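Local coordinates for secreted protein (Streptomyces lividans TK24, PDB 5LXZ) that probably acts as a copper-dependent metalloradical oxidase of the galactose oxidase type, secreted by a streptomycete, at residues L78-H83 against A245-T250; T74-F79 against I223-E228; T28-L33 against A545-T550; S261-D266 against F295-A300; S312-G317 against E350-V355. The protein carries 1 engineered substitution. All coordinates share one frame; numbering follows the deposited sequence.

Contact 1. Residues L78-H83 against A245-T250; sequences LFCTGH and ARAYPT. Engineered in segment 245-250: Ala247 (natural residue Trp). With CU (copper (II) ion), chain B; EDO (1,2-ethanediol), chain P.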
# COMPACT_ATOMS: atom_id res chain seq x y z
N LEU A 78 -4.97 13.96 1.69
CA LEU A 78 -5.20 12.50 1.74
C LEU A 78 -4.17 11.68 1.00
O LEU A 78 -4.28 10.47 0.93
CB LEU A 78 -6.58 12.18 1.24
CG LEU A 78 -7.67 12.85 2.03
CD1 LEU A 78 -9.01 12.41 1.47
CD2 LEU A 78 -7.54 12.63 3.54
N PHE A 79 -3.15 12.33 0.50
CA PHE A 79 -1.95 11.67 0.07
C PHE A 79 -1.39 11.01 1.34
O PHE A 79 -1.43 11.60 2.39
CB PHE A 79 -1.05 12.81 -0.52
CG PHE A 79 0.39 12.50 -0.69
CD1 PHE A 79 0.82 11.28 -1.18
CD2 PHE A 79 1.35 13.48 -0.38
CE1 PHE A 79 2.16 11.03 -1.36
CE2 PHE A 79 2.68 13.23 -0.52
CZ PHE A 79 3.09 12.00 -1.02
N CYS A 80 -0.84 9.82 1.29
CA CYS A 80 -0.26 9.23 2.54
C CYS A 80 -1.29 8.62 3.49
O CYS A 80 -0.98 8.36 4.65
CB CYS A 80 0.59 10.21 3.43
SG CYS A 80 1.90 11.23 2.71
N THR A 81 -2.52 8.43 3.04
CA THR A 81 -3.52 7.78 3.87
C THR A 81 -3.52 6.28 3.72
O THR A 81 -2.93 5.74 2.80
CB THR A 81 -4.93 8.21 3.41
OG1 THR A 81 -5.03 8.09 1.98
CG2 THR A 81 -5.22 9.56 3.84
N GLY A 82 -4.19 5.60 4.66
CA GLY A 82 -4.55 4.21 4.52
C GLY A 82 -6.05 4.13 4.29
O GLY A 82 -6.77 5.08 4.57
N HIS A 83 -6.54 3.00 3.79
CA HIS A 83 -7.93 2.95 3.37
C HIS A 83 -8.39 1.54 3.13
O HIS A 83 -7.61 0.72 2.60
CB HIS A 83 -8.20 3.79 2.15
CG HIS A 83 -7.13 3.72 1.13
ND1 HIS A 83 -6.66 2.54 0.61
CD2 HIS A 83 -6.39 4.70 0.58
CE1 HIS A 83 -5.72 2.80 -0.27
NE2 HIS A 83 -5.52 4.10 -0.29
N ALA A 245 -1.48 10.49 14.92
CA ALA A 245 -1.20 11.03 13.60
C ALA A 245 -0.43 9.96 12.84
O ALA A 245 0.48 9.34 13.40
CB ALA A 245 -0.39 12.28 13.73
N ARG A 246 -0.83 9.71 11.59
CA ARG A 246 -0.22 8.64 10.80
C ARG A 246 -0.14 9.03 9.34
O ARG A 246 -1.15 9.16 8.69
CB ARG A 246 -1.00 7.33 10.92
CG ARG A 246 -1.30 6.85 12.34
CD ARG A 246 -2.19 5.61 12.22
NE ARG A 246 -2.66 5.23 13.53
CZ ARG A 246 -2.03 4.41 14.38
NH1 ARG A 246 -0.93 3.78 14.07
NH2 ARG A 246 -2.52 4.17 15.60
N ALA A 247 1.08 9.21 8.85
CA ALA A 247 1.37 9.17 7.43
C ALA A 247 1.77 7.76 7.09
O ALA A 247 2.71 7.22 7.68
CB ALA A 247 2.49 10.13 7.02
N TYR A 248 1.07 7.16 6.13
CA TYR A 248 1.35 5.80 5.61
C TYR A 248 0.91 4.66 6.55
O TYR A 248 1.62 3.66 6.72
CB TYR A 248 2.82 5.59 5.28
CG TYR A 248 3.39 6.32 4.13
CD1 TYR A 248 2.67 7.24 3.37
CD2 TYR A 248 4.68 6.00 3.76
CE1 TYR A 248 3.28 7.86 2.30
CE2 TYR A 248 5.28 6.62 2.73
CZ TYR A 248 4.58 7.54 2.00
OH TYR A 248 5.26 8.08 0.96
N PRO A 249 -0.27 4.76 7.16
CA PRO A 249 -0.76 3.62 7.93
C PRO A 249 -1.40 2.54 7.02
O PRO A 249 -1.89 2.85 5.92
CB PRO A 249 -1.82 4.25 8.80
CG PRO A 249 -2.44 5.22 7.90
CD PRO A 249 -1.30 5.80 7.07
N THR A 250 -1.41 1.29 7.51
CA THR A 250 -2.32 0.31 6.92
C THR A 250 -3.59 0.27 7.71
O THR A 250 -3.55 0.23 8.94
CB THR A 250 -1.67 -1.08 6.88
OG1 THR A 250 -0.72 -1.06 5.81
CG2 THR A 250 -2.65 -2.19 6.60
CU CU B . 4.35 8.01 -0.88
C1 EDO P . -3.06 0.93 2.75
O1 EDO P . -4.06 1.79 2.18
C2 EDO P . -3.71 -0.24 3.39
O2 EDO P . -4.80 0.35 4.11
O HOH W 1 5.44 9.83 -0.34
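Cys80 and Tyr248 meet beside the copper of a galactose oxidase-type radical site, where a type II turn from Leu78 to Thr81 enters strand 81-85 and residues 245-250 run into a Kelch blade. In this family the equivalent pair is joined by a thioether. Each residue was deposited in two conformers; in the copy described Cys80 SG is 3.7 Å from Tyr248 CE1 and unlinked, which leaves open whether part of the crystal holds the thioether. In this copy the sulfur lies anti to its own carbonyl carbon (chi1 -50°), which sets it over the centre of the Phe79 ring, while it approaches the Tyr248 ring obliquely. Cys80 CB comes to 3.6 Å from Tyr248 CD1, and beyond that ring Tyr248 OH binds copper at 2.1 Å and also has Tyr460 as a hydrogen-bond partner. Tyr298 stacks on the same ring. Cys80 CB also touches the methyl of Ala247, an engineered residue that replaces tryptophan.

The backbones are tied by one nearly straight bond, Tyr248 N to Cys80 O, 2.8 Å and 166°. Pro249 rests its CD against the same carbonyl oxygen. Farther on, His83 turns away from the 245-250 loop; its NE2 is hydrogen-bonded to His30, and an ethanediol oxygen sits over one ring face. A leucine in place of His83 would probably leave His30 ND1 without that mate. Pro249 O, buried without a hydrogen-bond partner, lies 3.3 Å from Gly82 CA in a CA-H...O contact, so close that a beta carbon on Gly82 would collide with it.

Contact 2. Residues T74-F79 against I223-E228; sequences TPSDLF and IRDAFE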
# COMPACT_ATOMS: atom_id res chain seq x y z
N THR A 74 -11.83 17.87 -1.64
CA THR A 74 -10.92 17.08 -0.83
C THR A 74 -10.54 17.89 0.39
O THR A 74 -9.81 18.88 0.28
CB THR A 74 -9.72 16.65 -1.66
OG1 THR A 74 -10.25 15.99 -2.81
CG2 THR A 74 -8.83 15.70 -0.87
N PRO A 75 -11.01 17.47 1.58
CA PRO A 75 -10.91 18.33 2.77
C PRO A 75 -9.55 18.39 3.46
O PRO A 75 -9.28 19.33 4.23
CB PRO A 75 -11.96 17.69 3.70
CG PRO A 75 -11.91 16.24 3.34
CD PRO A 75 -11.82 16.27 1.84
N SER A 76 -8.69 17.40 3.22
CA SER A 76 -7.39 17.29 3.88
C SER A 76 -6.42 16.69 2.88
O SER A 76 -6.84 16.21 1.84
CB SER A 76 -7.45 16.33 5.10
OG SER A 76 -8.33 16.87 6.05
N ASP A 77 -5.15 16.69 3.24
CA ASP A 77 -4.13 16.11 2.37
C ASP A 77 -4.13 14.59 2.51
O ASP A 77 -3.34 14.04 3.27
CB ASP A 77 -2.74 16.66 2.60
CG ASP A 77 -1.86 16.47 1.40
OD1 ASP A 77 -2.29 15.71 0.51
OD2 ASP A 77 -0.76 17.07 1.31
N LEU A 78 -4.97 13.96 1.69
CA LEU A 78 -5.20 12.50 1.74
C LEU A 78 -4.17 11.68 1.00
O LEU A 78 -4.28 10.47 0.93
CB LEU A 78 -6.58 12.18 1.24
CG LEU A 78 -7.67 12.85 2.03
CD1 LEU A 78 -9.01 12.41 1.47
CD2 LEU A 78 -7.54 12.63 3.54
N PHE A 79 -3.15 12.33 0.50
CA PHE A 79 -1.95 11.67 0.07
C PHE A 79 -1.39 11.01 1.34
O PHE A 79 -1.43 11.60 2.39
CB PHE A 79 -1.05 12.81 -0.52
CG PHE A 79 0.39 12.50 -0.69
CD1 PHE A 79 0.82 11.28 -1.18
CD2 PHE A 79 1.35 13.48 -0.38
CE1 PHE A 79 2.16 11.03 -1.36
CE2 PHE A 79 2.68 13.23 -0.52
CZ PHE A 79 3.09 12.00 -1.02
N ILE A 223 -0.95 13.19 9.89
CA ILE A 223 -2.13 13.79 10.48
C ILE A 223 -3.09 12.70 11.00
O ILE A 223 -2.91 11.53 10.68
CB ILE A 223 -2.84 14.68 9.46
CG1 ILE A 223 -3.43 13.85 8.31
CG2 ILE A 223 -1.89 15.80 8.98
CD1 ILE A 223 -4.18 14.68 7.28
N ARG A 224 -4.05 13.11 11.83
CA ARG A 224 -4.99 12.21 12.48
C ARG A 224 -6.29 12.03 11.72
O ARG A 224 -7.09 11.17 12.10
CB ARG A 224 -5.31 12.69 13.88
CG ARG A 224 -4.11 12.79 14.78
CD ARG A 224 -4.44 13.30 16.20
NE ARG A 224 -3.17 13.28 16.92
CZ ARG A 224 -2.19 14.21 16.85
NH1 ARG A 224 -2.33 15.33 16.12
NH2 ARG A 224 -1.05 14.03 17.51
N ASP A 225 -6.54 12.86 10.72
CA ASP A 225 -7.84 12.96 10.07
C ASP A 225 -8.36 11.64 9.56
O ASP A 225 -7.59 10.84 9.00
CB ASP A 225 -7.79 13.91 8.87
CG ASP A 225 -7.33 15.32 9.22
OD1 ASP A 225 -6.54 15.53 10.17
OD2 ASP A 225 -7.74 16.24 8.47
N ALA A 226 -9.66 11.44 9.66
CA ALA A 226 -10.32 10.29 9.09
C ALA A 226 -11.65 10.63 8.48
O ALA A 226 -12.41 11.49 9.01
CB ALA A 226 -10.50 9.22 10.12
N PHE A 227 -11.99 9.94 7.39
CA PHE A 227 -13.24 10.19 6.69
C PHE A 227 -13.80 8.85 6.22
O PHE A 227 -13.07 7.89 6.07
CB PHE A 227 -12.98 11.02 5.42
CG PHE A 227 -12.34 12.35 5.69
CD1 PHE A 227 -10.97 12.46 5.83
CD2 PHE A 227 -13.14 13.47 5.91
CE1 PHE A 227 -10.38 13.69 6.11
CE2 PHE A 227 -12.54 14.68 6.24
CZ PHE A 227 -11.19 14.79 6.32
N GLU A 228 -15.09 8.81 5.96
CA GLU A 228 -15.67 7.77 5.15
C GLU A 228 -16.01 8.37 3.81
O GLU A 228 -16.72 9.36 3.75
CB GLU A 228 -16.87 7.15 5.80
CG GLU A 228 -16.57 6.34 7.06
CD GLU A 228 -17.79 5.65 7.63
OE1 GLU A 228 -18.83 5.53 6.90
OE2 GLU A 228 -17.76 5.18 8.78
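Ser76 and Asp225 supply the polar link: Ser76 OG donates to Asp225 OD2 over a short 2.6 Å. The hydroxyl comes in on the anti side of the carboxylate, 21° out of its plane. Ser76 OG lies anti to the serine carbonyl carbon (chi1 -63°), a setting that also brings it to the edge of the Phe227 ring, 3.5 Å from Phe227 CZ and near the ring plane. One oxygen thus touches both an acid and an aromatic rim.

Strand 226-230, which carries Phe227, lies between strands 91-102 and 235-238 in a curled antiparallel sheet that also takes in strand 81-85, an arrangement consistent with one propeller blade. A long excursion of the chain separates strands 91-102 and 218-222 of this sheet. Residues 74-79, with an inverse gamma turn centred on Asp77, lead into strand 81-85.

Apolar contacts gather round the same ring. Pro75 CG presses on Phe227 CE2 at 3.4 Å, the two side chains sliding past each other in opposite directions, and Leu78 adds CD2 at 4.0 Å from Phe227 CE1. Tyr236 touches Pro75, Leu78 and Phe227 as well. An alanine in place of Phe227 would probably open a gap between Pro75 and Leu78 and take away the rim that Ser76 OG meets. Ile223 CD1 lies 4.1 Å from Asp77 O.

Contact 3. Residues T28-L33 against A545-T550; sequences TIHAAL and ASTHVT. With CU (copper (II) ion), chain B.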
# COMPACT_ATOMS: atom_id res chain seq x y z
N THR A 28 -2.46 11.03 -9.31
CA THR A 28 -3.16 9.99 -8.57
C THR A 28 -2.18 9.06 -7.89
O THR A 28 -1.35 8.41 -8.53
CB THR A 28 -4.07 9.16 -9.51
OG1 THR A 28 -4.97 10.04 -10.18
CG2 THR A 28 -4.86 8.12 -8.71
N ILE A 29 -2.32 8.93 -6.58
CA ILE A 29 -1.45 8.08 -5.76
C ILE A 29 -2.24 6.94 -5.08
O ILE A 29 -1.65 5.93 -4.72
CB ILE A 29 -0.68 8.93 -4.73
CG1 ILE A 29 0.26 9.88 -5.51
CG2 ILE A 29 0.12 8.09 -3.75
CD1 ILE A 29 0.85 10.96 -4.65
N HIS A 30 -3.56 7.06 -4.96
CA HIS A 30 -4.42 6.03 -4.43
C HIS A 30 -5.57 5.89 -5.38
O HIS A 30 -6.09 6.90 -5.88
CB HIS A 30 -5.02 6.50 -3.10
CG HIS A 30 -4.03 6.96 -2.08
ND1 HIS A 30 -3.72 6.23 -0.95
CD2 HIS A 30 -3.27 8.07 -2.02
CE1 HIS A 30 -2.81 6.88 -0.24
NE2 HIS A 30 -2.50 7.97 -0.88
N ALA A 31 -6.06 4.68 -5.55
CA ALA A 31 -7.32 4.50 -6.23
C ALA A 31 -8.10 3.37 -5.63
O ALA A 31 -7.52 2.42 -5.07
CB ALA A 31 -7.13 4.30 -7.71
N ALA A 32 -9.41 3.47 -5.72
CA ALA A 32 -10.28 2.42 -5.22
C ALA A 32 -11.48 2.28 -6.14
O ALA A 32 -12.09 3.28 -6.50
CB ALA A 32 -10.75 2.74 -3.82
N LEU A 33 -11.82 1.06 -6.51
CA LEU A 33 -13.06 0.80 -7.19
C LEU A 33 -14.19 0.83 -6.19
O LEU A 33 -14.10 0.21 -5.17
CB LEU A 33 -13.02 -0.52 -7.93
CG LEU A 33 -14.35 -0.93 -8.56
CD1 LEU A 33 -14.73 0.03 -9.68
CD2 LEU A 33 -14.27 -2.36 -9.10
N ALA A 545 -8.43 -1.39 -3.31
CA ALA A 545 -8.02 -0.07 -2.88
C ALA A 545 -6.50 -0.14 -2.85
O ALA A 545 -5.92 -0.83 -2.01
CB ALA A 545 -8.61 0.27 -1.52
N SER A 546 -5.86 0.53 -3.78
CA SER A 546 -4.47 0.33 -4.04
C SER A 546 -3.68 1.60 -3.81
O SER A 546 -4.02 2.65 -4.36
CB SER A 546 -4.33 -0.12 -5.50
OG SER A 546 -2.96 -0.38 -5.85
N THR A 547 -2.57 1.49 -3.10
CA THR A 547 -1.60 2.57 -2.96
C THR A 547 -0.29 1.99 -2.47
O THR A 547 -0.27 1.00 -1.77
CB THR A 547 -2.03 3.67 -1.95
OG1 THR A 547 -1.23 4.83 -2.12
CG2 THR A 547 -1.95 3.23 -0.46
N HIS A 548 0.82 2.59 -2.90
CA HIS A 548 2.13 2.22 -2.44
C HIS A 548 2.34 0.73 -2.43
O HIS A 548 2.87 0.18 -1.48
CB HIS A 548 2.43 2.82 -1.04
CG HIS A 548 2.50 4.31 -0.99
ND1 HIS A 548 1.41 5.13 -1.12
CD2 HIS A 548 3.55 5.14 -0.74
CE1 HIS A 548 1.75 6.37 -0.92
NE2 HIS A 548 3.06 6.40 -0.72
N VAL A 549 2.02 0.07 -3.54
CA VAL A 549 2.31 -1.33 -3.73
C VAL A 549 1.56 -2.23 -2.74
O VAL A 549 1.99 -3.35 -2.46
CB VAL A 549 3.84 -1.66 -3.69
CG1 VAL A 549 4.12 -2.84 -4.61
CG2 VAL A 549 4.70 -0.49 -4.13
N THR A 550 0.43 -1.72 -2.23
CA THR A 550 -0.27 -2.33 -1.11
C THR A 550 -1.76 -2.34 -1.43
O THR A 550 -2.33 -1.28 -1.71
CB THR A 550 -0.01 -1.53 0.19
OG1 THR A 550 1.40 -1.39 0.36
CG2 THR A 550 -0.58 -2.23 1.44
CU CU B . 4.35 8.01 -0.88
O HOH W 2 0.65 4.48 -5.04
O HOH W 1 5.44 9.83 -0.34
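Thr547 OG1 is gripped by two bonds: it donates to Ile29 O at 2.9 Å and accepts from His548 ND1 at 2.8 Å. The first bond reaches its acceptor from above, 43° out of the carbonyl plane; the second lies close to the imidazole plane, so the threonine oxygen helps, together with the copper on NE2, to fix the turn of that ring. Thr547 OG1 stands anti to the backbone N (chi1 -165°), and this places it over one face of the His30 ring as well. The two side chains lie alongside, pointing the same way, and His30 ND1 has its own partner in His83.

Ile29 O takes a second proton from a water at 2.7 Å. That water accepts from His548 N at 2.9 Å, giving the histidine a second, indirect tie to the same carbonyl. Ile29 CG2 leans obliquely on the ring, 3.7 Å from His548 CE1.

Farther along, the strands run antiparallel. Ala31 and Ser546 form a hydrogen-bonded pair, Ala31 N to Ser546 O at 3.1 Å and Ser546 N to Ala31 O at 2.8 Å, while Ala32 and Ala545 touch methyl to methyl. Ile29 and His30 both face Val42, a classic beta bulge. A type I' turn from Thr547 to Thr550 carries His548, whose NE2 binds copper at 2.1 Å. With Tyr248, His461, Tyr460 and a water also at the metal site, this is the arrangement of galactose oxidase, in which a histidine from the Early set domain reaches copper at the propeller.

Contact 4. Residues S261-D266 against F295-A300; sequences SVSGLD and FPTYPA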
# COMPACT_ATOMS: atom_id res chain seq x y z
N SER A 261 -5.91 0.04 12.42
CA SER A 261 -4.94 0.99 11.86
C SER A 261 -3.58 0.77 12.52
O SER A 261 -3.49 0.76 13.75
CB SER A 261 -5.42 2.38 12.06
OG SER A 261 -4.46 3.25 11.52
N VAL A 262 -2.58 0.53 11.67
CA VAL A 262 -1.25 0.14 12.08
C VAL A 262 -0.21 1.04 11.46
O VAL A 262 -0.22 1.29 10.24
CB VAL A 262 -0.97 -1.32 11.69
CG1 VAL A 262 0.38 -1.80 12.14
CG2 VAL A 262 -2.04 -2.20 12.31
N SER A 263 0.73 1.43 12.31
CA SER A 263 1.95 2.11 11.87
C SER A 263 1.68 3.50 11.34
O SER A 263 0.69 4.13 11.69
CB SER A 263 2.77 1.22 10.92
OG SER A 263 4.12 1.75 10.80
N GLY A 264 2.61 4.02 10.56
CA GLY A 264 2.61 5.37 10.07
C GLY A 264 3.66 6.24 10.77
O GLY A 264 4.26 5.84 11.75
N LEU A 265 3.92 7.38 10.17
CA LEU A 265 4.77 8.40 10.76
C LEU A 265 3.91 9.37 11.51
O LEU A 265 2.89 9.84 11.01
CB LEU A 265 5.58 9.11 9.69
CG LEU A 265 6.44 8.20 8.81
CD1 LEU A 265 7.14 9.07 7.76
CD2 LEU A 265 7.45 7.48 9.65
N ASP A 266 4.40 9.79 12.66
CA ASP A 266 3.69 10.73 13.50
C ASP A 266 3.86 12.19 13.07
O ASP A 266 4.38 12.49 12.02
CB ASP A 266 4.10 10.47 14.95
CG ASP A 266 5.38 11.14 15.35
OD1 ASP A 266 6.02 11.87 14.54
OD2 ASP A 266 5.73 10.95 16.53
N PHE A 295 5.37 -2.09 13.40
CA PHE A 295 5.70 -2.45 12.03
C PHE A 295 6.19 -1.22 11.27
O PHE A 295 5.85 -0.10 11.64
CB PHE A 295 4.44 -2.95 11.28
CG PHE A 295 3.84 -4.21 11.82
CD1 PHE A 295 2.87 -4.16 12.80
CD2 PHE A 295 4.25 -5.45 11.34
CE1 PHE A 295 2.33 -5.32 13.31
CE2 PHE A 295 3.70 -6.63 11.85
CZ PHE A 295 2.70 -6.55 12.81
N PRO A 296 6.89 -1.44 10.16
CA PRO A 296 7.14 -0.36 9.24
C PRO A 296 5.86 0.15 8.61
O PRO A 296 4.82 -0.45 8.86
CB PRO A 296 8.01 -1.00 8.15
CG PRO A 296 7.79 -2.46 8.30
CD PRO A 296 7.45 -2.73 9.71
N THR A 297 5.94 1.17 7.78
CA THR A 297 4.74 1.76 7.18
C THR A 297 4.17 0.89 6.09
O THR A 297 4.83 0.01 5.54
CB THR A 297 5.05 3.15 6.61
OG1 THR A 297 5.95 3.03 5.50
CG2 THR A 297 5.56 4.07 7.67
N TYR A 298 2.90 1.11 5.78
CA TYR A 298 2.12 0.29 4.87
C TYR A 298 2.45 -1.19 5.00
O TYR A 298 2.69 -1.88 3.97
CB TYR A 298 2.21 0.77 3.41
CG TYR A 298 1.53 2.08 3.12
CD1 TYR A 298 0.22 2.30 3.50
CD2 TYR A 298 2.17 3.11 2.42
CE1 TYR A 298 -0.42 3.49 3.21
CE2 TYR A 298 1.55 4.30 2.15
CZ TYR A 298 0.25 4.49 2.51
OH TYR A 298 -0.33 5.71 2.19
N PRO A 299 2.39 -1.74 6.21
CA PRO A 299 2.60 -3.18 6.33
C PRO A 299 1.51 -3.94 5.63
O PRO A 299 0.35 -3.61 5.75
CB PRO A 299 2.59 -3.45 7.82
CG PRO A 299 1.71 -2.33 8.34
CD PRO A 299 1.98 -1.13 7.49
N ALA A 300 1.85 -4.96 4.86
CA ALA A 300 0.84 -5.74 4.16
C ALA A 300 0.20 -6.74 5.10
O ALA A 300 0.77 -7.79 5.37
CB ALA A 300 1.47 -6.44 2.97
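Val262 and Ser263 make the tight half of this contact, packing on Phe295 and the loop that follows it. Val262 CG1, anti to its backbone nitrogen at chi1 -177°, meets Phe295 CD1 at 3.5 Å, approaching the ring obliquely rather than squarely on a face. The same methyl reaches Pro299 CG at 4.1 Å, so one branch of the valine touches two residues of the loop, four apart in sequence. Phe295 also meets Tyr311 edge-to-face and comes against Trp330.

Next to it, Ser263 OG donates to Phe295 O at 2.7 Å, coming in from 42° above the carbonyl plane. Pro296 O is also close to Ser263 OG, at 3.0 Å, so the hydroxyl faces two successive carbonyl oxygens.

The other half is looser, though it too is buried and has no solvent side. Thr297 CG2 lies 4.0 Å from Gly264 CA, and Leu265 CD2 is only grazing, 4.4 Å from Thr297 CG2. Gly264 adopts backbone angles at which a beta carbon would jam against the carbonyl oxygen of Ser263. The hydroxyl of Thr297 is spoken for elsewhere, by Gly317 O.

The contact joins two consecutive Kelch motifs: the chain leaving strand 259-262 of one blade packs on the loop leading into strand 301-303 of the next. The one hydrogen bond across is donated by the Ser263 hydroxyl, so the polar chemistry here comes down to a buried OG that faces two carbonyl oxygens and gives its proton to Phe295 O, with the apolar packing of Val262 beside it.

Contact 5. Residues S312-G317 against E350-V355; sequences SGANAG and ETANTV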
# COMPACT_ATOMS: atom_id res chain seq x y z
N SER A 312 2.85 -10.14 5.50
CA SER A 312 3.64 -10.79 4.47
C SER A 312 5.11 -10.34 4.54
O SER A 312 5.93 -10.96 3.87
CB SER A 312 3.10 -10.48 3.09
OG SER A 312 3.40 -9.13 2.73
N GLY A 313 5.40 -9.29 5.27
CA GLY A 313 6.71 -8.67 5.28
C GLY A 313 6.83 -7.48 4.33
O GLY A 313 7.72 -6.64 4.52
N ALA A 314 5.94 -7.36 3.36
CA ALA A 314 5.99 -6.23 2.41
C ALA A 314 5.59 -4.97 3.13
O ALA A 314 4.69 -4.99 4.00
CB ALA A 314 5.06 -6.47 1.23
N ASN A 315 6.27 -3.87 2.83
CA ASN A 315 6.04 -2.62 3.55
C ASN A 315 6.69 -1.48 2.78
O ASN A 315 7.43 -1.74 1.86
CB ASN A 315 6.68 -2.67 4.96
CG ASN A 315 8.19 -2.71 4.93
OD1 ASN A 315 8.83 -1.69 4.99
ND2 ASN A 315 8.77 -3.90 4.76
N ALA A 316 6.37 -0.26 3.14
CA ALA A 316 6.86 0.94 2.45
C ALA A 316 8.05 1.58 3.16
O ALA A 316 8.53 2.64 2.72
CB ALA A 316 5.74 1.95 2.24
N GLY A 317 8.54 0.93 4.20
CA GLY A 317 9.74 1.35 4.90
C GLY A 317 9.50 2.19 6.14
O GLY A 317 8.38 2.27 6.66
N GLU A 350 10.82 -4.12 1.13
CA GLU A 350 10.25 -2.80 0.92
C GLU A 350 9.84 -2.65 -0.52
O GLU A 350 10.59 -2.99 -1.44
CB GLU A 350 11.27 -1.71 1.27
CG GLU A 350 11.50 -1.61 2.79
CD GLU A 350 12.26 -0.36 3.24
OE1 GLU A 350 12.46 0.58 2.43
OE2 GLU A 350 12.64 -0.33 4.44
N THR A 351 8.64 -2.12 -0.76
CA THR A 351 8.13 -1.87 -2.12
C THR A 351 7.77 -3.15 -2.89
O THR A 351 7.58 -3.10 -4.10
CB THR A 351 9.02 -0.88 -2.94
OG1 THR A 351 10.17 -1.54 -3.51
CG2 THR A 351 9.44 0.28 -2.10
N ALA A 352 7.68 -4.29 -2.22
CA ALA A 352 7.15 -5.50 -2.78
C ALA A 352 5.63 -5.46 -2.80
O ALA A 352 5.02 -4.77 -1.96
CB ALA A 352 7.60 -6.68 -1.96
N ASN A 353 5.01 -6.20 -3.69
CA ASN A 353 3.57 -6.35 -3.67
C ASN A 353 3.23 -7.65 -2.97
O ASN A 353 4.06 -8.58 -2.89
CB ASN A 353 2.99 -6.21 -5.08
CG ASN A 353 1.61 -5.60 -5.08
OD1 ASN A 353 0.79 -5.96 -4.22
ND2 ASN A 353 1.35 -4.67 -5.94
N THR A 354 1.99 -7.76 -2.51
CA THR A 354 1.47 -8.94 -1.85
C THR A 354 0.08 -9.19 -2.38
O THR A 354 -0.72 -8.24 -2.44
CB THR A 354 1.34 -8.75 -0.34
OG1 THR A 354 2.56 -8.26 0.20
CG2 THR A 354 0.97 -10.05 0.33
N VAL A 355 -0.22 -10.45 -2.69
CA VAL A 355 -1.55 -10.86 -3.15
C VAL A 355 -1.96 -12.10 -2.43
O VAL A 355 -1.16 -13.05 -2.32
CB VAL A 355 -1.54 -11.14 -4.68
CG1 VAL A 355 -2.87 -11.61 -5.17
CG2 VAL A 355 -1.18 -9.87 -5.45
O HOH W 3 5.41 -2.81 -0.09
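Ser312 and Thr354 face each other through their first torsions: Ser312 OG sits between its backbone N and carbonyl carbon (chi1 73°), Thr354 OG1 anti to the carbonyl carbon (chi1 -51°). The two hydroxyls come to 2.8 Å, a hydrogen bond in which either could donate. Ser312 OG also accepts from Ala314 N at 3.2 Å, an ST turn that folds the chain back and lays Ala314 CB against Ala352 CB at 4.1 Å.

At the other end Asn315 bends inward. Its ND2 donates to Gly313 O at 2.9 Å, straight in the amide plane, and its OD1 takes a weak bond from Gly317 N, which together fix the rotation of the amide, chiefly through ND2. Across the contact Asn315 OD1 lies 3.5 Å from Glu350 CG, with amide and carboxylate planes 79° apart. Glu350 stretches out along Gly317, where a beta carbon would clash with the acid; its oxygens go to Arg325, in a salt bridge, and to Gly374 N.

The backbones join once, Thr351 N to Asn315 O at 2.9 Å. A water gives a proton to Ala352 O at 2.7 Å and a weaker one to Asn315 O. This ties the loop after strand 309-311, in one Kelch motif, to strand 353-356 of the next sheet. The buried hydroxyls of Ser312 and Thr354, the Asn315 amide and the Glu350 carboxylate each have partners, so these polar groups are satisfied locally at the junction.

Overall arrangement
Contact 3 closes the longest loop, joining residues 28-33 near the N-terminus to 545-550 near the C-terminus; the other four are nested within it. Contacts 1 and 2 share residues 78-79 and lie about 8 Å apart between centres, both reaching the sheet of strands 81-85, 91-102 and 226-230. Contacts 4 and 5 come later, one after the other, about 11 Å apart, each passing from one four-stranded sheet to the next. Contacts 2 and 5 are most distant, at about 23 Å. Contacts 1 and 3 each supply a copper ligand, and Tyr298 of contact 4 touches both, so contacts from the propeller and the Early set domain converge on the copper.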